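Local coordinates for protein multicopper oxidase (Arthrobacter sp. FB24, PDB 3GDC) that probably couples the one-electron oxidation of phenol-like substrates to the reduction of dioxygen to water, as a two-domain laccase with several copper centres, at residues Cys133-Ser136 and Pro140-Ala143. Numbering follows the deposited sequence.
With CU (copper (II) ion), chain D; CU (copper (II) ion), chain O.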
ATOM      1  N   CYS A 133     -13.887   6.738  17.378  1.00 15.00           N
ATOM      2  CA  CYS A 133     -14.484   8.042  17.609  1.00 15.95           C
ATOM      3  C   CYS A 133     -14.285   8.945  16.392  1.00 16.37           C
ATOM      4  O   CYS A 133     -13.264   8.851  15.696  1.00 17.03           O
ATOM      5  CB  CYS A 133     -13.896   8.692  18.866  1.00 15.48           C
ATOM      6  SG  CYS A 133     -14.580  10.327  19.192  1.00 16.90           S
ATOM      7  N   HIS A 134     -15.256   9.816  16.127  1.00 16.86           N
ATOM      8  CA  HIS A 134     -15.124  10.729  14.990  1.00 18.36           C
ATOM      9  C   HIS A 134     -15.228  12.216  15.382  1.00 19.13           C
ATOM     10  O   HIS A 134     -15.518  13.076  14.546  1.00 19.80           O
ATOM     11  CB  HIS A 134     -16.118  10.353  13.883  1.00 18.65           C
ATOM     12  CG  HIS A 134     -15.638  10.691  12.507  1.00 19.55           C
ATOM     13  ND1 HIS A 134     -15.476  11.990  12.079  1.00 22.31           N
ATOM     14  CD2 HIS A 134     -15.282   9.903  11.464  1.00 23.15           C
ATOM     15  CE1 HIS A 134     -15.043  11.990  10.832  1.00 22.63           C
ATOM     16  NE2 HIS A 134     -14.912  10.735  10.437  1.00 22.61           N
ATOM     17  N   GLN A 135     -14.997  12.506  16.657  1.00 19.74           N
ATOM     18  CA  GLN A 135     -14.931  13.878  17.150  1.00 20.85           C
ATOM     19  C   GLN A 135     -13.649  14.573  16.662  1.00 21.69           C
ATOM     20  O   GLN A 135     -12.575  13.957  16.591  1.00 21.41           O
ATOM     21  CB  GLN A 135     -14.998  13.882  18.682  1.00 20.54           C
ATOM     22  CG  GLN A 135     -15.014  15.272  19.354  1.00 21.60           C
ATOM     23  CD  GLN A 135     -16.338  16.007  19.187  1.00 23.07           C
ATOM     24  OE1 GLN A 135     -16.396  17.240  19.272  1.00 27.15           O
ATOM     25  NE2 GLN A 135     -17.400  15.259  18.960  1.00 21.58           N
ATOM     26  N   SER A 136     -13.769  15.852  16.316  1.00 23.37           N
ATOM     27  CA  SER A 136     -12.605  16.668  15.963  1.00 24.98           C
ATOM     28  C   SER A 136     -12.003  17.300  17.219  1.00 25.59           C
ATOM     29  O   SER A 136     -12.739  17.668  18.137  1.00 26.03           O
ATOM     30  CB  SER A 136     -12.985  17.758  14.955  1.00 25.28           C
ATOM     31  OG  SER A 136     -13.549  17.189  13.783  1.00 28.28           O
ATOM     32  N   PRO A 140      -6.081  12.966  17.837  1.00 22.87           N
ATOM     33  CA  PRO A 140      -6.101  12.519  19.232  1.00 22.34           C
ATOM     34  C   PRO A 140      -7.316  11.677  19.611  1.00 21.67           C
ATOM     35  O   PRO A 140      -7.199  10.802  20.451  1.00 21.89           O
ATOM     36  CB  PRO A 140      -6.100  13.824  20.036  1.00 22.64           C
ATOM     37  CG  PRO A 140      -6.534  14.876  19.095  1.00 23.03           C
ATOM     38  CD  PRO A 140      -6.088  14.438  17.739  1.00 23.09           C
ATOM     39  N   HIS A 141      -8.468  11.929  18.994  1.00 20.79           N
ATOM     40  CA  HIS A 141      -9.674  11.170  19.344  1.00 20.23           C
ATOM     41  C   HIS A 141      -9.589   9.699  18.944  1.00 20.29           C
ATOM     42  O   HIS A 141     -10.124   8.846  19.644  1.00 21.62           O
ATOM     43  CB  HIS A 141     -10.939  11.862  18.832  1.00 19.91           C
ATOM     44  CG  HIS A 141     -11.364  13.012  19.690  1.00 18.73           C
ATOM     45  ND1 HIS A 141     -12.233  12.866  20.751  1.00 18.71           N
ATOM     46  CD2 HIS A 141     -11.001  14.317  19.676  1.00 17.51           C
ATOM     47  CE1 HIS A 141     -12.408  14.037  21.338  1.00 19.41           C
ATOM     48  NE2 HIS A 141     -11.667  14.933  20.708  1.00 18.58           N
ATOM     49  N   ILE A 142      -8.878   9.399  17.862  1.00 19.94           N
ATOM     50  CA  ILE A 142      -8.596   8.000  17.515  1.00 19.12           C
ATOM     51  C   ILE A 142      -7.347   7.529  18.283  1.00 18.37           C
ATOM     52  O   ILE A 142      -7.363   6.474  18.932  1.00 17.56           O
ATOM     53  CB  ILE A 142      -8.427   7.789  15.989  1.00 19.27           C
ATOM     54  CG1 ILE A 142      -9.718   8.174  15.240  1.00 20.27           C
ATOM     55  CG2 ILE A 142      -8.075   6.324  15.666  1.00 20.40           C
ATOM     56  CD1 ILE A 142      -9.567   8.205  13.715  1.00 20.83           C
ATOM     57  N   ALA A 143      -6.283   8.325  18.227  1.00 17.28           N
ATOM     58  CA  ALA A 143      -4.978   7.917  18.782  1.00 16.94           C
ATOM     59  C   ALA A 143      -4.967   7.707  20.301  1.00 16.73           C
ATOM     60  O   ALA A 143      -4.180   6.895  20.817  1.00 16.97           O
ATOM     61  CB  ALA A 143      -3.890   8.916  18.377  1.00 16.79           C
TER
HETATM   62 CU    CU D 301     -13.621  11.227  20.935  1.00 24.54          CU
HETATM   63 CU    CU O 304     -14.590  10.039   8.670  0.50 24.25          CU
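Cys-133 and His-141 meet through a copper ion that both of them bind. The sulfur SG of Cys-133 and the imidazole nitrogen ND1 of His-141 each lie 2.2 Å from the metal. SG of Cys-133 stands 3.8 Å from ND1 of His-141 and approaches the ring obliquely. The cysteine CB points toward helix 138-143 from the loop that follows strand 127-132, and SG, anti to the backbone N (chi1 179°), is thereby set on the copper. His-88 supplies a third ligand, its ring steeply inclined to that of His-141. A second bond steadies the sulfur from within its own loop: the backbone N of Gln-135 donates to SG of Cys-133 at 3.4 Å in a nearly straight line (168°), a feature that in cupredoxins is thought to tune the metal's redox potential. Two histidines and a cysteine around one copper, in a cupredoxin domain, mark the type 1 site of multicopper oxidases. His-134, next in sequence, turns away from the helix and puts NE2 1.9 Å from another copper, which His-224 and His-269 of a neighbouring subunit complete; by analogy with other multicopper oxidases, the His-Cys-His run of His-132, Cys-133 and His-134 probably carries electrons from the type 1 centre to the trinuclear cluster. Gln-135, in turn, lays its aliphatic stem over one face of the His-141 ring, with CB 3.7 Å from the centroid in a CH-pi contact, while CG sits 3.5 Å from CE1 of His-141. A bend at chi2 (73°) then carries the amide away from the imidazole, and NE2 hydrogen-bonds to Ser-110. The carbonyl O of Gln-135 also packs 3.5 Å from CG of His-141, and Ile-142 rests its CG1 against the carbonyl oxygen of Cys-133.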